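Local coordinates for protein N-acetylneuraminate lyase (Peptoclostridium difficile, PDB 4WOZ) that is a lyase of the dihydrodipicolinate synthetase family, folded as a closed parallel beta/alpha (TIM) barrel and assembled from four chains, at residues I136-D141 and N168-G173; L144-I149 and I172-T177. One frame throughout, in Å; residues are numbered along the deposited sequence.

Interaction 1. Residues I136-D141 and N168-G173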
loop_
_atom_site.group_PDB
_atom_site.type_symbol
_atom_site.label_atom_id
_atom_site.label_comp_id
_atom_site.label_asym_id
_atom_site.label_seq_id
_atom_site.Cartn_x
_atom_site.Cartn_y
_atom_site.Cartn_z
ATOM N N ILE A 136 -5.207 9.995 -28.382
ATOM C CA ILE A 136 -4.296 9.109 -29.089
ATOM C C ILE A 136 -4.936 8.367 -30.260
ATOM O O ILE A 136 -4.487 8.502 -31.394
ATOM C CB ILE A 136 -3.685 8.064 -28.127
ATOM C CG1 ILE A 136 -2.779 8.764 -27.113
ATOM C CG2 ILE A 136 -2.909 7.014 -28.916
ATOM C CD1 ILE A 136 -2.195 7.836 -26.074
ATOM N N ILE A 137 -5.981 7.591 -29.989
ATOM C CA ILE A 137 -6.630 6.800 -31.035
ATOM C C ILE A 137 -7.439 7.591 -32.057
ATOM O O ILE A 137 -7.613 7.140 -33.191
ATOM C CB ILE A 137 -7.545 5.702 -30.426
ATOM C CG1 ILE A 137 -7.943 4.690 -31.506
ATOM C CG2 ILE A 137 -8.792 6.335 -29.817
ATOM C CD1 ILE A 137 -6.763 3.972 -32.148
ATOM N N ASN A 138 -7.940 8.760 -31.671
ATOM C CA ASN A 138 -8.717 9.564 -32.609
ATOM C C ASN A 138 -7.796 10.288 -33.588
ATOM O O ASN A 138 -8.239 10.752 -34.641
ATOM C CB ASN A 138 -9.588 10.586 -31.872
ATOM C CG ASN A 138 -10.606 9.932 -30.958
ATOM O OD1 ASN A 138 -11.150 8.871 -31.273
ATOM N ND2 ASN A 138 -10.883 10.574 -29.827
ATOM N N SER A 139 -6.516 10.369 -33.237
ATOM C CA SER A 139 -5.522 11.028 -34.080
ATOM C C SER A 139 -5.102 10.188 -35.279
ATOM O O SER A 139 -4.500 10.708 -36.215
ATOM C CB SER A 139 -4.268 11.366 -33.269
ATOM O OG SER A 139 -4.522 12.383 -32.317
ATOM N N VAL A 140 -5.409 8.893 -35.257
ATOM C CA VAL A 140 -5.013 8.025 -36.359
ATOM C C VAL A 140 -6.070 7.023 -36.802
ATOM O O VAL A 140 -7.092 6.825 -36.144
ATOM C CB VAL A 140 -3.732 7.234 -36.008
ATOM C CG1 VAL A 140 -2.600 8.190 -35.681
ATOM C CG2 VAL A 140 -3.998 6.305 -34.829
ATOM N N ASP A 141 -5.804 6.388 -37.936
ATOM C CA ASP A 141 -6.706 5.391 -38.488
ATOM C C ASP A 141 -6.163 4.022 -38.095
ATOM O O ASP A 141 -5.587 3.308 -38.914
ATOM C CB ASP A 141 -6.767 5.534 -40.011
ATOM C CG ASP A 141 -7.775 4.598 -40.643
ATOM O OD1 ASP A 141 -8.908 4.513 -40.125
ATOM O OD2 ASP A 141 -7.438 3.955 -41.661
ATOM N N ASN A 168 -15.426 3.995 -27.208
ATOM C CA ASN A 168 -14.747 4.277 -28.468
ATOM C C ASN A 168 -14.566 2.962 -29.223
ATOM O O ASN A 168 -13.789 2.104 -28.807
ATOM C CB ASN A 168 -13.381 4.908 -28.186
ATOM C CG ASN A 168 -12.706 5.426 -29.436
ATOM O OD1 ASN A 168 -12.589 4.718 -30.434
ATOM N ND2 ASN A 168 -12.246 6.669 -29.384
ATOM N N GLU A 169 -15.281 2.810 -30.332
ATOM C CA GLU A 169 -15.212 1.589 -31.130
ATOM C C GLU A 169 -13.808 1.262 -31.629
ATOM O O GLU A 169 -13.535 0.128 -32.028
ATOM C CB GLU A 169 -16.172 1.682 -32.321
ATOM C CG GLU A 169 -15.813 2.763 -33.329
ATOM C CD GLU A 169 -16.825 2.870 -34.459
ATOM O OE1 GLU A 169 -17.091 1.844 -35.122
ATOM O OE2 GLU A 169 -17.350 3.984 -34.684
ATOM N N LYS A 170 -12.913 2.245 -31.611
ATOM C CA LYS A 170 -11.547 2.011 -32.063
ATOM C C LYS A 170 -10.677 1.441 -30.942
ATOM O O LYS A 170 -9.550 1.003 -31.175
ATOM C CB LYS A 170 -10.948 3.303 -32.636
ATOM C CG LYS A 170 -11.694 3.788 -33.889
ATOM C CD LYS A 170 -10.829 4.652 -34.806
ATOM C CE LYS A 170 -10.505 6.006 -34.204
ATOM N NZ LYS A 170 -9.587 6.785 -35.090
ATOM N N ILE A 171 -11.206 1.454 -29.721
ATOM C CA ILE A 171 -10.501 0.880 -28.581
ATOM C C ILE A 171 -11.057 -0.552 -28.526
ATOM O O ILE A 171 -12.132 -0.812 -27.979
ATOM C CB ILE A 171 -10.799 1.666 -27.288
ATOM C CG1 ILE A 171 -10.272 3.099 -27.445
ATOM C CG2 ILE A 171 -10.133 0.992 -26.091
ATOM C CD1 ILE A 171 -10.489 3.991 -26.244
ATOM N N ILE A 172 -10.310 -1.470 -29.125
ATOM C CA ILE A 172 -10.730 -2.861 -29.246
ATOM C C ILE A 172 -10.333 -3.844 -28.152
ATOM O O ILE A 172 -10.791 -4.981 -28.165
ATOM C CB ILE A 172 -10.244 -3.442 -30.589
ATOM C CG1 ILE A 172 -8.712 -3.462 -30.620
ATOM C CG2 ILE A 172 -10.765 -2.591 -31.742
ATOM C CD1 ILE A 172 -8.122 -4.155 -31.838
ATOM N N GLY A 173 -9.488 -3.430 -27.215
ATOM C CA GLY A 173 -9.086 -4.359 -26.174
ATOM C C GLY A 173 -8.272 -3.781 -25.035
ATOM O O GLY A 173 -8.139 -2.559 -24.896
#

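Interaction 2. Residues L144-I149 and I172-T177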
loop_
_atom_site.group_PDB
_atom_site.type_symbol
_atom_site.label_atom_id
_atom_site.label_comp_id
_atom_site.label_asym_id
_atom_site.label_seq_id
_atom_site.Cartn_x
_atom_site.Cartn_y
_atom_site.Cartn_z
ATOM N N LEU A 144 -6.819 0.653 -30.923
ATOM C CA LEU A 144 -6.013 0.708 -29.711
ATOM C C LEU A 144 -6.353 -0.263 -28.584
ATOM O O LEU A 144 -7.518 -0.563 -28.305
ATOM C CB LEU A 144 -6.008 2.144 -29.159
ATOM C CG LEU A 144 -5.136 2.404 -27.927
ATOM C CD1 LEU A 144 -4.638 3.825 -27.935
ATOM C CD2 LEU A 144 -5.932 2.125 -26.666
ATOM N N ILE A 145 -5.297 -0.731 -27.930
ATOM C CA ILE A 145 -5.406 -1.644 -26.808
ATOM C C ILE A 145 -4.911 -0.912 -25.561
ATOM O O ILE A 145 -3.846 -0.301 -25.578
ATOM C CB ILE A 145 -4.529 -2.890 -27.030
ATOM C CG1 ILE A 145 -5.063 -3.691 -28.219
ATOM C CG2 ILE A 145 -4.493 -3.740 -25.766
ATOM C CD1 ILE A 145 -4.110 -4.763 -28.695
ATOM N N ILE A 146 -5.691 -0.966 -24.489
ATOM C CA ILE A 146 -5.316 -0.325 -23.230
ATOM C C ILE A 146 -4.240 -1.156 -22.531
ATOM O O ILE A 146 -4.271 -2.384 -22.592
ATOM C CB ILE A 146 -6.518 -0.230 -22.284
ATOM C CG1 ILE A 146 -7.630 0.592 -22.939
ATOM C CG2 ILE A 146 -6.085 0.374 -20.955
ATOM C CD1 ILE A 146 -8.950 0.511 -22.198
ATOM N N TYR A 147 -3.296 -0.486 -21.871
ATOM C CA TYR A 147 -2.212 -1.157 -21.145
ATOM C C TYR A 147 -2.198 -0.632 -19.704
ATOM O O TYR A 147 -1.637 0.425 -19.425
ATOM C CB TYR A 147 -0.878 -0.888 -21.855
ATOM C CG TYR A 147 0.357 -1.454 -21.183
ATOM C CD1 TYR A 147 0.288 -2.589 -20.377
ATOM C CD2 TYR A 147 1.607 -0.867 -21.382
ATOM C CE1 TYR A 147 1.435 -3.125 -19.782
ATOM C CE2 TYR A 147 2.760 -1.396 -20.795
ATOM C CZ TYR A 147 2.665 -2.523 -19.995
ATOM O OH TYR A 147 3.796 -3.042 -19.401
ATOM N N SER A 148 -2.811 -1.390 -18.796
ATOM C CA SER A 148 -2.936 -1.008 -17.383
ATOM C C SER A 148 -1.692 -1.066 -16.483
ATOM O O SER A 148 -1.352 -0.070 -15.833
ATOM C CB SER A 148 -4.057 -1.826 -16.732
ATOM O OG SER A 148 -4.284 -1.405 -15.400
ATOM N N ILE A 149 -1.038 -2.226 -16.427
ATOM C CA ILE A 149 0.166 -2.433 -15.606
ATOM C C ILE A 149 0.184 -1.656 -14.273
ATOM O O ILE A 149 1.087 -0.857 -14.015
ATOM C CB ILE A 149 1.461 -2.094 -16.426
ATOM C CG1 ILE A 149 2.716 -2.350 -15.582
ATOM C CG2 ILE A 149 1.429 -0.649 -16.896
ATOM C CD1 ILE A 149 2.903 -3.795 -15.162
ATOM N N ILE A 172 -10.310 -1.470 -29.125
ATOM C CA ILE A 172 -10.730 -2.861 -29.246
ATOM C C ILE A 172 -10.333 -3.844 -28.152
ATOM O O ILE A 172 -10.791 -4.981 -28.165
ATOM C CB ILE A 172 -10.244 -3.442 -30.589
ATOM C CG1 ILE A 172 -8.712 -3.462 -30.620
ATOM C CG2 ILE A 172 -10.765 -2.591 -31.742
ATOM C CD1 ILE A 172 -8.122 -4.155 -31.838
ATOM N N GLY A 173 -9.488 -3.430 -27.215
ATOM C CA GLY A 173 -9.086 -4.359 -26.174
ATOM C C GLY A 173 -8.272 -3.781 -25.035
ATOM O O GLY A 173 -8.139 -2.559 -24.896
ATOM N N VAL A 174 -7.720 -4.675 -24.220
ATOM C CA VAL A 174 -6.924 -4.283 -23.066
ATOM C C VAL A 174 -5.877 -5.334 -22.709
ATOM O O VAL A 174 -6.122 -6.532 -22.842
ATOM C CB VAL A 174 -7.827 -4.076 -21.828
ATOM C CG1 VAL A 174 -8.591 -5.359 -21.527
ATOM C CG2 VAL A 174 -6.988 -3.675 -20.621
ATOM N N LYS A 175 -4.705 -4.872 -22.277
ATOM C CA LYS A 175 -3.640 -5.762 -21.836
ATOM C C LYS A 175 -3.746 -5.695 -20.322
ATOM O O LYS A 175 -3.337 -4.709 -19.705
ATOM C CB LYS A 175 -2.267 -5.260 -22.277
ATOM C CG LYS A 175 -1.126 -6.097 -21.719
ATOM C CD LYS A 175 0.225 -5.472 -22.003
ATOM C CE LYS A 175 1.333 -6.182 -21.231
ATOM N NZ LYS A 175 2.654 -5.516 -21.424
ATOM N N PHE A 176 -4.316 -6.741 -19.739
ATOM C CA PHE A 176 -4.538 -6.825 -18.302
ATOM C C PHE A 176 -3.301 -7.355 -17.590
ATOM O O PHE A 176 -3.062 -8.560 -17.587
ATOM C CB PHE A 176 -5.722 -7.763 -18.042
ATOM C CG PHE A 176 -6.435 -7.507 -16.747
ATOM C CD1 PHE A 176 -7.252 -6.388 -16.598
ATOM C CD2 PHE A 176 -6.296 -8.385 -15.675
ATOM C CE1 PHE A 176 -7.920 -6.148 -15.401
ATOM C CE2 PHE A 176 -6.957 -8.156 -14.472
ATOM C CZ PHE A 176 -7.772 -7.034 -14.335
ATOM N N THR A 177 -2.520 -6.466 -16.980
ATOM C CA THR A 177 -1.316 -6.900 -16.276
ATOM C C THR A 177 -1.443 -6.782 -14.753
ATOM O O THR A 177 -0.457 -6.566 -14.053
ATOM C CB THR A 177 -0.073 -6.110 -16.760
ATOM O OG1 THR A 177 -0.008 -6.153 -18.190
ATOM C CG2 THR A 177 1.211 -6.728 -16.207
#

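Interaction 1. Residues I136-D141 and N168-G173
Lys-170 reaches across to the last part of helix 126-138 and the loop after it, and its ammonium group lands between two backbone carbonyls. Lys-170 NZ donates to Ile-137 O at 2.8 Å and to Val-140 O at 2.7 Å. The second carbonyl points almost straight at the nitrogen; the first is met from a more bent direction, with NZ tilted from its plane. The lysine chain is bent at chi3 (-69°), and on its way it passes obliquely over Ile-137. Packing is tight there, with Ile-137 CG1 3.5 Å from Lys-170 CB. Its other branch is used as well: Ile-137 CG2 sits against the amide of Asn-168, 3.5 Å from Asn-168 ND2, and more loosely against Ile-171 CG1.

The contact lies at the end of the TIM barrel where strand 171-176 enters. It joins the type I beta turn Asn-168 to Ile-171, which leads into that strand, to the helix that precedes the neighbouring strand 144-147. The positive charge near the carbonyl end of a helix probably suits the helix dipole.

Asn-168 and Asn-138 point past each other with nearly parallel amides, their planes 15° apart. Asn-168 ND2 donates to Asn-138 OD1 at 3.1 Å, and the acceptor lies close to the donor's own amide plane. The other end of the Asn-168 amide closes an Asx turn: Asn-168 OD1 accepts from Lys-170 N at 2.8 Å, in the carbonyl plane.

Interaction 2. Residues L144-I149 and I172-T177
Two adjacent parallel strands of the TIM barrel, 144-147 and 171-176, meet here in a buried contact. Bridges pair Ile-145 with Gly-173, Ile-146 with Val-174 and Tyr-147 with Lys-175. The strand segments run 25° apart. Ile-146 forms the central backbone bonds. Ile-146 N donates to Gly-173 O at 2.9 Å, and Ile-146 O accepts from Lys-175 N. Weak bonds follow at both ends, Ile-172 N to Leu-144 O and Ser-148 N to Lys-175 O.

Ile-146 and Val-174 share the outer face. Ile-146 CB meets Val-174 CG2 at 3.9 Å, and Phe-162 of helix 159-165 covers both side chains. Ile-145, Tyr-147 and Lys-175 take the inner face of the barrel. Gly-173 lies on the same side and leaves Ile-145 no side chain to meet across that pair.

Lys-175 and Tyr-147 run side by side in the same direction. The lysine CG is anti to the backbone N (chi1 175°), and the chain stays extended from there. Lys-175 CD comes 3.3 Å from Tyr-147 CD1, and Lys-175 NZ 3.1 Å from Tyr-147 CE1. NZ approaches the ring obliquely. It is also near Tyr-147 OH, but the angle is poor for a hydrogen bond. Ile-149 CG2 lies over one face of the ring, toward the rim. Tyr-121 of a second subunit packs on both Tyr-147 and Ile-149. Past the strands, Ile-149 CD1 touches Thr-177 CG2 at 3.5 Å, while Thr-177 OG1 lies at the edge of the Tyr-147 ring, 3.7 Å from Tyr-147 CE1.

How the interactions relate
Both interactions use strand 171-176 and share Ile-172 and Gly-173. Their centres are about 12 Å apart. Interaction 1 lies where the strand begins, its centre about 19 Å from the centre of the chain; interaction 2 continues along it, its centre about 10 Å from that of the chain. Leu-144 joins them. Leu-144 N probably donates a hydrogen bond to Lys-170 O, at 2.8 Å, which extends the pairing of the two strands back into the turn. Ile-137 CD1 packs on Leu-144 N at 3.5 Å. In TIM-barrel enzymes the active site lies at the C-terminal ends of the strands, so interaction 2 runs toward that end and interaction 1 lies at the other.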